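Local coordinates for protein beta-glucanase (Podospora anserina, PDB 4LE4) that probably hydrolyses beta-glucan chains as a family 131 glycoside hydrolase, and binds the cello-oligosaccharide cellotriose, at residues P109-I117 with E126-G134; G1-F9 with P84-V95. All blocks are in the same frame, centred on the assembly; numbering follows the deposited sequence.

Contact 1. Residues P109-I117 with E126-G134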
ATOM      1  N   PRO A 109       3.235  11.327   8.289  1.00 16.00           N
ATOM      2  CA  PRO A 109       3.537  10.189   9.168  1.00 16.26           C
ATOM      3  C   PRO A 109       4.719  10.557  10.083  1.00 15.96           C
ATOM      4  O   PRO A 109       5.665  11.240   9.660  1.00 14.26           O
ATOM      5  CB  PRO A 109       3.881   9.057   8.181  1.00 17.85           C
ATOM      6  CG  PRO A 109       4.235   9.756   6.922  1.00 19.17           C
ATOM      7  CD  PRO A 109       3.241  10.914   6.880  1.00 16.10           C
ATOM      8  N   ALA A 110       4.644  10.117  11.329  1.00 15.44           N
ATOM      9  CA  ALA A 110       5.686  10.404  12.322  1.00 14.35           C
ATOM     10  C   ALA A 110       7.004   9.716  11.928  1.00 14.49           C
ATOM     11  O   ALA A 110       7.026   8.488  11.749  1.00 13.89           O
ATOM     12  CB  ALA A 110       5.232   9.901  13.678  1.00 15.05           C
ATOM     13  N   THR A 111       8.084  10.481  11.799  1.00 13.23           N
ATOM     14  CA  THR A 111       9.359   9.865  11.422  1.00 14.34           C
ATOM     15  C   THR A 111      10.030   9.138  12.606  1.00 15.14           C
ATOM     16  O   THR A 111      11.018   8.433  12.419  1.00 15.41           O
ATOM     17  CB  THR A 111      10.334  10.887  10.867  1.00 15.62           C
ATOM     18  OG1 THR A 111      10.549  11.913  11.845  1.00 15.10           O
ATOM     19  CG2 THR A 111       9.784  11.497   9.543  1.00 18.41           C
ATOM     20  N   THR A 112       9.472   9.302  13.806  1.00 14.30           N
ATOM     21  CA  THR A 112      10.012   8.672  15.013  1.00 13.62           C
ATOM     22  C   THR A 112       9.462   7.278  15.261  1.00 13.52           C
ATOM     23  O   THR A 112       9.886   6.598  16.204  1.00 10.37           O
ATOM     24  CB  THR A 112       9.677   9.509  16.258  1.00 17.71           C
ATOM     25  OG1 THR A 112       8.274   9.837  16.222  1.00 18.14           O
ATOM     26  CG2 THR A 112      10.526  10.771  16.296  1.00 17.31           C
ATOM     27  N   ARG A 113       8.523   6.847  14.416  1.00 11.74           N
ATOM     28  CA  ARG A 113       7.901   5.535  14.576  1.00 11.39           C
ATOM     29  C   ARG A 113       7.954   4.716  13.315  1.00 11.75           C
ATOM     30  O   ARG A 113       7.810   5.247  12.225  1.00 12.38           O
ATOM     31  CB  ARG A 113       6.442   5.687  14.991  1.00 10.83           C
ATOM     32  CG  ARG A 113       6.334   6.239  16.409  1.00 13.53           C
ATOM     33  CD  ARG A 113       4.922   6.671  16.732  1.00 13.52           C
ATOM     34  NE  ARG A 113       4.016   5.549  16.914  1.00 12.96           N
ATOM     35  CZ  ARG A 113       2.757   5.713  17.290  1.00 14.42           C
ATOM     36  NH1 ARG A 113       2.309   6.941  17.511  1.00 15.15           N
ATOM     37  NH2 ARG A 113       1.942   4.676  17.426  1.00 17.19           N
ATOM     38  N   GLU A 114       8.121   3.410  13.478  1.00  9.57           N
ATOM     39  CA  GLU A 114       8.189   2.545  12.307  1.00  9.59           C
ATOM     40  C   GLU A 114       6.804   2.335  11.686  1.00  8.29           C
ATOM     41  O   GLU A 114       5.825   2.114  12.393  1.00  9.77           O
ATOM     42  CB  GLU A 114       8.799   1.196  12.694  1.00 10.24           C
ATOM     43  CG  GLU A 114       8.726   0.132  11.582  1.00 12.47           C
ATOM     44  CD  GLU A 114       9.438  -1.187  11.969  1.00 17.02           C
ATOM     45  OE1 GLU A 114      10.188  -1.225  12.978  1.00 20.37           O
ATOM     46  OE2 GLU A 114       9.258  -2.182  11.252  1.00 15.57           O
ATOM     47  N   HIS A 115       6.732   2.415  10.355  1.00 10.57           N
ATOM     48  CA  HIS A 115       5.482   2.169   9.641  1.00  9.02           C
ATOM     49  C   HIS A 115       5.784   1.041   8.687  1.00  8.41           C
ATOM     50  O   HIS A 115       6.879   0.990   8.131  1.00  8.28           O
ATOM     51  CB  HIS A 115       5.052   3.377   8.799  1.00  8.72           C
ATOM     52  CG  HIS A 115       4.689   4.581   9.615  1.00 10.63           C
ATOM     53  ND1 HIS A 115       5.623   5.306  10.330  1.00 11.65           N
ATOM     54  CD2 HIS A 115       3.503   5.199   9.809  1.00 11.93           C
ATOM     55  CE1 HIS A 115       5.022   6.324  10.927  1.00 10.77           C
ATOM     56  NE2 HIS A 115       3.736   6.280  10.627  1.00 12.99           N
ATOM     57  N   GLN A 116       4.823   0.142   8.547  1.00  9.01           N
ATOM     58  CA  GLN A 116       4.902  -0.998   7.620  1.00  9.67           C
ATOM     59  C   GLN A 116       3.732  -0.704   6.672  1.00  8.06           C
ATOM     60  O   GLN A 116       2.607  -0.547   7.109  1.00  8.25           O
ATOM     61  CB  GLN A 116       4.741  -2.300   8.396  1.00 10.61           C
ATOM     62  CG  GLN A 116       6.036  -2.565   9.225  1.00 14.00           C
ATOM     63  CD  GLN A 116       5.858  -3.566  10.344  1.00 13.37           C
ATOM     64  OE1 GLN A 116       4.869  -4.286  10.393  1.00 15.17           O
ATOM     65  NE2 GLN A 116       6.832  -3.620  11.254  1.00 13.10           N
ATOM     66  N   ILE A 117       4.031  -0.668   5.380  1.00  8.29           N
ATOM     67  CA  ILE A 117       3.082  -0.246   4.355  1.00  7.29           C
ATOM     68  C   ILE A 117       2.927  -1.226   3.203  1.00  6.82           C
ATOM     69  O   ILE A 117       3.928  -1.715   2.685  1.00  9.07           O
ATOM     70  CB  ILE A 117       3.602   1.097   3.784  1.00  6.80           C
ATOM     71  CG1 ILE A 117       3.807   2.097   4.954  1.00  7.56           C
ATOM     72  CG2 ILE A 117       2.637   1.652   2.748  1.00  7.56           C
ATOM     73  CD1 ILE A 117       4.719   3.286   4.643  1.00 10.96           C
ATOM     74  N   GLU A 126       7.408  -5.464   1.693  1.00  8.50           N
ATOM     75  CA  GLU A 126       6.579  -4.343   2.165  1.00  8.96           C
ATOM     76  C   GLU A 126       7.414  -3.077   2.014  1.00  9.28           C
ATOM     77  O   GLU A 126       8.605  -3.146   1.648  1.00  8.07           O
ATOM     78  CB  GLU A 126       6.315  -4.540   3.663  1.00  9.96           C
ATOM     79  CG  GLU A 126       7.628  -4.479   4.532  1.00  8.35           C
ATOM     80  CD  GLU A 126       7.485  -5.093   5.927  1.00 15.67           C
ATOM     81  OE1 GLU A 126       6.428  -4.889   6.538  1.00 15.68           O
ATOM     82  OE2 GLU A 126       8.441  -5.758   6.439  1.00 14.99           O
ATOM     83  N   LEU A 127       6.795  -1.913   2.259  1.00  7.70           N
ATOM     84  CA  LEU A 127       7.580  -0.685   2.325  1.00  9.11           C
ATOM     85  C   LEU A 127       7.611  -0.379   3.830  1.00  9.31           C
ATOM     86  O   LEU A 127       6.773  -0.875   4.593  1.00 10.15           O
ATOM     87  CB  LEU A 127       6.915   0.503   1.608  1.00  9.92           C
ATOM     88  CG  LEU A 127       6.651   0.339   0.114  1.00  9.72           C
ATOM     89  CD1 LEU A 127       6.118   1.685  -0.433  1.00  6.88           C
ATOM     90  CD2 LEU A 127       7.898  -0.105  -0.624  1.00 11.31           C
ATOM     91  N   LYS A 128       8.595   0.412   4.247  1.00  8.42           N
ATOM     92  CA  LYS A 128       8.687   0.835   5.630  1.00  8.47           C
ATOM     93  C   LYS A 128       9.101   2.278   5.641  1.00  8.01           C
ATOM     94  O   LYS A 128       9.676   2.794   4.682  1.00 10.68           O
ATOM     95  CB  LYS A 128       9.735   0.026   6.404  1.00  7.21           C
ATOM     96  CG  LYS A 128       9.305  -1.399   6.688  1.00 12.36           C
ATOM     97  CD  LYS A 128      10.246  -2.044   7.705  1.00 13.94           C
ATOM     98  CE  LYS A 128       9.732  -3.425   8.091  1.00 16.90           C
ATOM     99  NZ  LYS A 128      10.459  -3.970   9.266  1.00 16.62           N
ATOM    100  N   SER A 129       8.800   2.954   6.740  1.00  9.70           N
ATOM    101  CA  SER A 129       9.213   4.326   6.867  1.00 10.90           C
ATOM    102  C   SER A 129       9.387   4.591   8.372  1.00 10.83           C
ATOM    103  O   SER A 129       8.915   3.813   9.212  1.00  9.95           O
ATOM    104  CB  SER A 129       8.162   5.275   6.265  1.00  9.56           C
ATOM    105  OG  SER A 129       7.025   5.426   7.118  1.00 14.94           O
ATOM    106  N   GLY A 130      10.050   5.696   8.684  1.00 10.94           N
ATOM    107  CA  GLY A 130      10.255   6.046  10.074  1.00 12.68           C
ATOM    108  C   GLY A 130      11.471   5.401  10.716  1.00 12.96           C
ATOM    109  O   GLY A 130      12.234   4.697  10.085  1.00 14.30           O
ATOM    110  N   TRP A 131      11.644   5.701  11.995  1.00 14.04           N
ATOM    111  CA  TRP A 131      12.759   5.228  12.800  1.00 15.70           C
ATOM    112  C   TRP A 131      12.538   3.766  13.141  1.00 15.71           C
ATOM    113  O   TRP A 131      11.658   3.426  13.903  1.00 16.96           O
ATOM    114  CB  TRP A 131      12.833   6.138  14.036  1.00 16.58           C
ATOM    115  CG  TRP A 131      13.873   5.821  15.032  1.00 18.59           C
ATOM    116  CD1 TRP A 131      14.885   4.897  14.928  1.00 18.85           C
ATOM    117  CD2 TRP A 131      14.006   6.425  16.316  1.00 17.68           C
ATOM    118  NE1 TRP A 131      15.638   4.892  16.087  1.00 18.00           N
ATOM    119  CE2 TRP A 131      15.123   5.819  16.953  1.00 19.58           C
ATOM    120  CE3 TRP A 131      13.293   7.421  16.996  1.00 18.40           C
ATOM    121  CZ2 TRP A 131      15.536   6.186  18.249  1.00 18.17           C
ATOM    122  CZ3 TRP A 131      13.705   7.782  18.275  1.00 19.29           C
ATOM    123  CH2 TRP A 131      14.816   7.161  18.885  1.00 18.11           C
ATOM    124  N   LEU A 132      13.340   2.907  12.533  1.00 16.80           N
ATOM    125  CA  LEU A 132      13.235   1.466  12.700  1.00 18.94           C
ATOM    126  C   LEU A 132      13.969   0.894  13.910  1.00 21.92           C
ATOM    127  O   LEU A 132      13.374   0.221  14.732  1.00 23.89           O
ATOM    128  CB  LEU A 132      13.758   0.759  11.449  1.00 18.60           C
ATOM    129  CG  LEU A 132      13.248   1.188  10.070  1.00 19.23           C
ATOM    130  CD1 LEU A 132      13.751   0.191   8.987  1.00 19.98           C
ATOM    131  CD2 LEU A 132      11.731   1.206  10.082  1.00 20.53           C
ATOM    132  N   SER A 133      15.268   1.160  13.992  1.00 23.58           N
ATOM    133  CA  SER A 133      16.102   0.660  15.081  1.00 23.26           C
ATOM    134  C   SER A 133      17.344   1.514  15.237  1.00 22.28           C
ATOM    135  O   SER A 133      17.609   2.411  14.434  1.00 19.97           O
ATOM    136  CB  SER A 133      16.523  -0.788  14.792  1.00 24.35           C
ATOM    137  OG  SER A 133      17.105  -0.870  13.500  1.00 26.38           O
ATOM    138  N   GLY A 134      18.118   1.211  16.277  1.00 23.07           N
ATOM    139  CA  GLY A 134      19.327   1.966  16.519  1.00 23.22           C
ATOM    140  C   GLY A 134      19.028   3.372  16.980  1.00 22.70           C
ATOM    141  O   GLY A 134      17.986   3.649  17.568  1.00 24.88           O
TER
HETATM  142  O   HOH W   1       7.251   7.645   8.836  1.00 21.57           O
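K128 reaches across the hairpin to E114, its NZ lying 2.9 Å from OE2 in a salt bridge on the syn side of the carboxylate, though 33° out of its plane. From the opposite face Q116 donates NE2 to the same E114 OE2 at 2.8 Å, nearly straight, so two donors grip one oxygen. E114 runs extended, CG anti to the backbone N (chi1 171°), which carries its acid between them; L132 CD2 braces E114 CG at 3.5 Å. Q116 and K128, side by side, form the non-hydrogen-bonded pair of this antiparallel hairpin. The flanking pairs, H115 with S129 and I117 with L127, each exchange two main-chain N-H...O bonds, H115 N to S129 O at 2.8 Å. Their side chains take the other face: water 1 links S129 OG (2.8 Å) to A110 O, H115 NE2 bonds to E222, and I117 CB meets L127 CB at 4.0 Å, where both residues also touch L101 of strand 94-102. Beyond the strands, G130 CA passes 3.4 Å from R113 O, where a beta-carbon would clash, and R214 bonds T112 O and W131 O. One face is therefore ionic, where the paired donors probably stabilise E114 as a carboxylate; the other passes from polar H115 and S129 to apolar I117 and L127.

Contact 2. Residues G1-F9 with P84-V95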
ATOM      1  N   GLY A   1      -0.878  -7.889 -21.103  1.00 35.27           N
ATOM      2  CA  GLY A   1      -1.212  -7.871 -19.629  1.00 35.63           C
ATOM      3  C   GLY A   1      -2.641  -8.309 -19.318  1.00 34.63           C
ATOM      4  O   GLY A   1      -3.473  -8.427 -20.218  1.00 35.39           O
ATOM      5  N   THR A   2      -2.926  -8.567 -18.043  1.00 32.28           N
ATOM      6  CA  THR A   2      -4.253  -8.988 -17.616  1.00 28.75           C
ATOM      7  C   THR A   2      -4.476  -8.571 -16.175  1.00 24.84           C
ATOM      8  O   THR A   2      -3.726  -8.981 -15.295  1.00 23.87           O
ATOM      9  CB  THR A   2      -4.405 -10.511 -17.637  1.00 31.23           C
ATOM     10  OG1 THR A   2      -4.153 -11.008 -18.954  1.00 36.08           O
ATOM     11  CG2 THR A   2      -5.809 -10.897 -17.203  1.00 31.18           C
ATOM     12  N   ILE A   3      -5.506  -7.777 -15.924  1.00 21.36           N
ATOM     13  CA  ILE A   3      -5.777  -7.358 -14.550  1.00 19.31           C
ATOM     14  C   ILE A   3      -6.481  -8.487 -13.837  1.00 18.72           C
ATOM     15  O   ILE A   3      -7.588  -8.866 -14.237  1.00 19.94           O
ATOM     16  CB  ILE A   3      -6.696  -6.137 -14.488  1.00 18.52           C
ATOM     17  CG1 ILE A   3      -5.990  -4.944 -15.114  1.00 19.70           C
ATOM     18  CG2 ILE A   3      -7.105  -5.865 -13.016  1.00 19.39           C
ATOM     19  CD1 ILE A   3      -6.878  -3.698 -15.261  1.00 22.44           C
ATOM     20  N   LEU A   4      -5.864  -9.016 -12.783  1.00 15.22           N
ATOM     21  CA  LEU A   4      -6.462 -10.099 -12.016  1.00 13.86           C
ATOM     22  C   LEU A   4      -7.427  -9.537 -10.993  1.00 14.39           C
ATOM     23  O   LEU A   4      -8.461 -10.132 -10.696  1.00 15.41           O
ATOM     24  CB  LEU A   4      -5.389 -10.895 -11.267  1.00 14.21           C
ATOM     25  CG  LEU A   4      -4.347 -11.631 -12.097  1.00 13.90           C
ATOM     26  CD1 LEU A   4      -3.362 -12.319 -11.171  1.00 14.37           C
ATOM     27  CD2 LEU A   4      -5.046 -12.660 -12.977  1.00 14.12           C
ATOM     28  N   TRP A   5      -7.068  -8.394 -10.423  1.00 12.59           N
ATOM     29  CA  TRP A   5      -7.914  -7.766  -9.424  1.00 11.73           C
ATOM     30  C   TRP A   5      -7.674  -6.257  -9.478  1.00 12.17           C
ATOM     31  O   TRP A   5      -6.541  -5.794  -9.617  1.00 11.17           O
ATOM     32  CB  TRP A   5      -7.604  -8.329  -8.034  1.00 10.68           C
ATOM     33  CG  TRP A   5      -8.201  -7.513  -6.905  1.00  9.74           C
ATOM     34  CD1 TRP A   5      -9.446  -7.634  -6.365  1.00 12.18           C
ATOM     35  CD2 TRP A   5      -7.542  -6.468  -6.175  1.00  8.77           C
ATOM     36  NE1 TRP A   5      -9.608  -6.733  -5.327  1.00 10.49           N
ATOM     37  CE2 TRP A   5      -8.449  -6.004  -5.195  1.00 10.64           C
ATOM     38  CE3 TRP A   5      -6.265  -5.887  -6.251  1.00 11.16           C
ATOM     39  CZ2 TRP A   5      -8.124  -4.971  -4.283  1.00  8.64           C
ATOM     40  CZ3 TRP A   5      -5.931  -4.836  -5.324  1.00  9.89           C
ATOM     41  CH2 TRP A   5      -6.867  -4.410  -4.369  1.00  8.56           C
ATOM     42  N   ASP A   6      -8.769  -5.507  -9.420  1.00 12.67           N
ATOM     43  CA  ASP A   6      -8.736  -4.052  -9.506  1.00 14.23           C
ATOM     44  C   ASP A   6      -9.109  -3.404  -8.169  1.00 13.86           C
ATOM     45  O   ASP A   6     -10.249  -3.527  -7.685  1.00 13.07           O
ATOM     46  CB  ASP A   6      -9.721  -3.591 -10.581  1.00 13.79           C
ATOM     47  CG  ASP A   6      -9.412  -2.214 -11.104  1.00 18.16           C
ATOM     48  OD1 ASP A   6      -8.922  -1.376 -10.306  1.00 14.51           O
ATOM     49  OD2 ASP A   6      -9.687  -1.954 -12.309  1.00 16.95           O
ATOM     50  N   GLY A   7      -8.154  -2.676  -7.585  1.00 11.68           N
ATOM     51  CA  GLY A   7      -8.445  -2.046  -6.321  1.00 11.67           C
ATOM     52  C   GLY A   7      -8.418  -0.543  -6.455  1.00 10.52           C
ATOM     53  O   GLY A   7      -8.155   0.148  -5.481  1.00 10.07           O
ATOM     54  N   ARG A   8      -8.740  -0.031  -7.639  1.00  9.02           N
ATOM     55  CA  ARG A   8      -8.697   1.401  -7.845  1.00 11.62           C
ATOM     56  C   ARG A   8      -9.912   2.210  -7.413  1.00 10.28           C
ATOM     57  O   ARG A   8      -9.909   3.413  -7.582  1.00 12.32           O
ATOM     58  CB  ARG A   8      -8.335   1.678  -9.296  1.00 12.34           C
ATOM     59  CG  ARG A   8      -6.880   1.291  -9.537  1.00 11.87           C
ATOM     60  CD  ARG A   8      -6.478   1.404 -10.957  1.00 12.83           C
ATOM     61  NE  ARG A   8      -7.200   0.510 -11.860  1.00 12.61           N
ATOM     62  CZ  ARG A   8      -7.011   0.500 -13.174  1.00 13.95           C
ATOM     63  NH1 ARG A   8      -7.692  -0.342 -13.947  1.00 16.12           N
ATOM     64  NH2 ARG A   8      -6.147   1.347 -13.724  1.00 16.13           N
ATOM     65  N   PHE A   9     -10.914   1.515  -6.856  1.00 11.29           N
ATOM     66  CA  PHE A   9     -12.167   2.064  -6.310  1.00 12.83           C
ATOM     67  C   PHE A   9     -13.092   2.638  -7.397  1.00 14.37           C
ATOM     68  O   PHE A   9     -14.076   3.296  -7.073  1.00 15.08           O
ATOM     69  CB  PHE A   9     -11.867   3.188  -5.306  1.00 13.90           C
ATOM     70  CG  PHE A   9     -10.887   2.814  -4.201  1.00 12.60           C
ATOM     71  CD1 PHE A   9     -11.285   2.032  -3.136  1.00 14.48           C
ATOM     72  CD2 PHE A   9      -9.580   3.294  -4.225  1.00 14.79           C
ATOM     73  CE1 PHE A   9     -10.393   1.723  -2.089  1.00 14.05           C
ATOM     74  CE2 PHE A   9      -8.683   2.988  -3.177  1.00 14.39           C
ATOM     75  CZ  PHE A   9      -9.105   2.203  -2.119  1.00 13.32           C
ATOM     76  N   PRO A  84      -7.414  -7.269  -0.505  1.00  9.82           N
ATOM     77  CA  PRO A  84      -8.133  -7.598  -1.733  1.00 11.60           C
ATOM     78  C   PRO A  84      -9.150  -8.724  -1.491  1.00 12.27           C
ATOM     79  O   PRO A  84      -8.842  -9.721  -0.815  1.00 11.01           O
ATOM     80  CB  PRO A  84      -7.021  -8.058  -2.689  1.00 10.70           C
ATOM     81  CG  PRO A  84      -5.815  -7.307  -2.192  1.00  9.21           C
ATOM     82  CD  PRO A  84      -5.970  -7.430  -0.681  1.00  8.10           C
ATOM     83  N   GLN A  85     -10.359  -8.536  -2.030  1.00 12.35           N
ATOM     84  CA  GLN A  85     -11.430  -9.548  -1.948  1.00 13.13           C
ATOM     85  C   GLN A  85     -11.449 -10.054  -3.386  1.00 13.76           C
ATOM     86  O   GLN A  85     -11.891  -9.329  -4.279  1.00 14.76           O
ATOM     87  CB  GLN A  85     -12.790  -8.924  -1.624  1.00 16.03           C
ATOM     88  CG  GLN A  85     -13.945  -9.935  -1.697  1.00 15.74           C
ATOM     89  CD  GLN A  85     -13.705 -11.097  -0.768  1.00 16.47           C
ATOM     90  OE1 GLN A  85     -13.648 -10.924   0.456  1.00 14.60           O
ATOM     91  NE2 GLN A  85     -13.540 -12.302  -1.338  1.00 17.42           N
ATOM     92  N   THR A  86     -10.950 -11.264  -3.590  1.00 14.36           N
ATOM     93  CA  THR A  86     -10.837 -11.846  -4.932  1.00 17.90           C
ATOM     94  C   THR A  86     -10.715 -13.384  -4.919  1.00 18.64           C
ATOM     95  O   THR A  86     -10.329 -14.004  -3.921  1.00 17.75           O
ATOM     96  CB  THR A  86      -9.576 -11.260  -5.654  1.00 19.22           C
ATOM     97  OG1 THR A  86      -9.421 -11.831  -6.955  1.00 19.05           O
ATOM     98  CG2 THR A  86      -8.312 -11.569  -4.853  1.00 20.84           C
ATOM     99  N   THR A  87     -11.051 -13.979  -6.062  1.00 21.33           N
ATOM    100  CA  THR A  87     -10.935 -15.412  -6.258  1.00 22.80           C
ATOM    101  C   THR A  87      -9.813 -15.632  -7.280  1.00 23.21           C
ATOM    102  O   THR A  87      -9.469 -16.759  -7.604  1.00 23.93           O
ATOM    103  CB  THR A  87     -12.246 -16.026  -6.830  1.00 24.39           C
ATOM    104  OG1 THR A  87     -12.524 -15.437  -8.104  1.00 23.57           O
ATOM    105  CG2 THR A  87     -13.419 -15.758  -5.898  1.00 24.66           C
ATOM    106  N   ALA A  88      -9.244 -14.549  -7.797  1.00 22.33           N
ATOM    107  CA  ALA A  88      -8.176 -14.669  -8.778  1.00 21.34           C
ATOM    108  C   ALA A  88      -6.916 -15.233  -8.120  1.00 21.37           C
ATOM    109  O   ALA A  88      -6.698 -15.034  -6.927  1.00 22.65           O
ATOM    110  CB  ALA A  88      -7.897 -13.297  -9.410  1.00 20.77           C
ATOM    111  N   ALA A  89      -6.094 -15.928  -8.900  1.00 20.17           N
ATOM    112  CA  ALA A  89      -4.856 -16.537  -8.409  1.00 21.98           C
ATOM    113  C   ALA A  89      -3.720 -15.499  -8.295  1.00 22.14           C
ATOM    114  O   ALA A  89      -2.707 -15.559  -9.004  1.00 23.61           O
ATOM    115  CB  ALA A  89      -4.428 -17.683  -9.350  1.00 22.96           C
ATOM    116  N   ILE A  90      -3.896 -14.549  -7.389  1.00 20.25           N
ATOM    117  CA  ILE A  90      -2.906 -13.504  -7.208  1.00 18.33           C
ATOM    118  C   ILE A  90      -1.667 -13.917  -6.432  1.00 17.44           C
ATOM    119  O   ILE A  90      -0.740 -13.117  -6.299  1.00 17.52           O
ATOM    120  CB  ILE A  90      -3.551 -12.301  -6.526  1.00 16.29           C
ATOM    121  CG1 ILE A  90      -4.060 -12.709  -5.147  1.00 16.06           C
ATOM    122  CG2 ILE A  90      -4.724 -11.788  -7.385  1.00 17.68           C
ATOM    123  CD1 ILE A  90      -4.403 -11.502  -4.274  1.00 11.28           C
ATOM    124  N   ASN A  91      -1.635 -15.155  -5.933  1.00 17.60           N
ATOM    125  CA  ASN A  91      -0.487 -15.648  -5.170  1.00 15.74           C
ATOM    126  C   ASN A  91       0.158 -16.880  -5.786  1.00 17.48           C
ATOM    127  O   ASN A  91       0.751 -17.706  -5.083  1.00 17.00           O
ATOM    128  CB  ASN A  91      -0.886 -15.964  -3.727  1.00 18.28           C
ATOM    129  CG  ASN A  91      -1.877 -17.121  -3.626  1.00 20.94           C
ATOM    130  OD1 ASN A  91      -2.731 -17.312  -4.498  1.00 19.34           O
ATOM    131  ND2 ASN A  91      -1.774 -17.887  -2.542  1.00 22.48           N
ATOM    132  N   GLN A  92       0.056 -16.993  -7.101  1.00 15.50           N
ATOM    133  CA  GLN A  92       0.646 -18.117  -7.806  1.00 18.05           C
ATOM    134  C   GLN A  92       1.364 -17.628  -9.060  1.00 18.18           C
ATOM    135  O   GLN A  92       0.866 -16.758  -9.789  1.00 19.89           O
ATOM    136  CB  GLN A  92      -0.433 -19.117  -8.216  1.00 17.46           C
ATOM    137  CG  GLN A  92      -1.239 -19.701  -7.077  1.00 19.69           C
ATOM    138  CD  GLN A  92      -0.412 -20.531  -6.083  1.00 22.34           C
ATOM    139  OE1 GLN A  92       0.642 -21.077  -6.418  1.00 22.57           O
ATOM    140  NE2 GLN A  92      -0.913 -20.641  -4.851  1.00 24.45           N
ATOM    141  N   GLY A  93       2.528 -18.197  -9.319  1.00 18.81           N
ATOM    142  CA  GLY A  93       3.276 -17.793 -10.489  1.00 18.44           C
ATOM    143  C   GLY A  93       3.851 -16.396 -10.388  1.00 18.87           C
ATOM    144  O   GLY A  93       4.191 -15.916  -9.294  1.00 17.13           O
ATOM    145  N   LYS A  94       3.979 -15.747 -11.539  1.00 17.62           N
ATOM    146  CA  LYS A  94       4.522 -14.399 -11.565  1.00 19.20           C
ATOM    147  C   LYS A  94       3.366 -13.430 -11.620  1.00 17.69           C
ATOM    148  O   LYS A  94       2.524 -13.471 -12.529  1.00 16.96           O
ATOM    149  CB  LYS A  94       5.453 -14.203 -12.773  1.00 23.32           C
ATOM    150  CG  LYS A  94       6.414 -13.004 -12.632  1.00 26.84           C
ATOM    151  CD  LYS A  94       6.876 -12.514 -14.011  1.00 32.36           C
ATOM    152  CE  LYS A  94       5.636 -12.137 -14.847  1.00 35.93           C
ATOM    153  NZ  LYS A  94       5.884 -11.650 -16.240  1.00 37.31           N
ATOM    154  N   VAL A  95       3.341 -12.536 -10.636  1.00 15.67           N
ATOM    155  CA  VAL A  95       2.262 -11.559 -10.487  1.00 15.34           C
ATOM    156  C   VAL A  95       2.869 -10.200 -10.153  1.00 14.17           C
ATOM    157  O   VAL A  95       3.892 -10.144  -9.476  1.00 12.26           O
ATOM    158  CB  VAL A  95       1.355 -11.967  -9.304  1.00 16.46           C
ATOM    159  CG1 VAL A  95       0.151 -11.054  -9.231  1.00 18.23           C
ATOM    160  CG2 VAL A  95       0.936 -13.426  -9.451  1.00 18.29           C
TER
HETATM  161  O   HOH W   2     -10.960 -10.011  -8.628  1.00 27.99           O
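With CG anti to the backbone N (chi1 167°) and the indole turned across the chain (chi2 87°), W5 lays one face of its ring against P84. The proline CB stands 3.7 Å from the centroid of the W5 six-membered ring, 18° off the normal, a CH-pi contact over the face; G7 N covers the opposite face nearer the rim. T86 CB approaches W5 CD1 obliquely at 3.7 Å, and W5 NE1 is satisfied by P29 O. L4 and W5 form a classic beta bulge opposite I231, and both CB atoms point toward segment 84-95. L4 CB accordingly meets A88 CB at 3.9 Å and I90 CG2 at 4.0 Å, while its CD1 lies 4.2 Å from V95 CG1. Water 2 joins the two segments, donating to L4 O at 3.2 Å and bonding to T86 OG1, which also accepts from A88 N at 2.9 Å in an ST turn. Were W5 an alanine, P84 would probably lose the aromatic face it rests on and P29 O its indole donor, opening a gap beside P84 and T86. The contact thus depends on apolar surfaces and one bridging water, with the polar edge of the indole committed to a third segment.

Overall arrangement
Both contacts are partly buried and lie on opposite sides of the chain's centre, their own centres about 27 Å apart, without touching. Contact 1 stays within one sheet, closing the hairpin of strands 115-120 and 125-129 by main-chain hydrogen bonds and a partly exposed ionic cluster. Contact 2 is longer-range in sequence: the N-terminal strand, which belongs to the other sheet, packs on the loop running from strand 78-84 to strand 94-102, and therefore spans the two sheets through aromatic and aliphatic surfaces. Strand 222-233 borders both, taking E222, F224 and W226 to contact 1 and I231 and S233 to contact 2, consistent with a concanavalin-like sandwich.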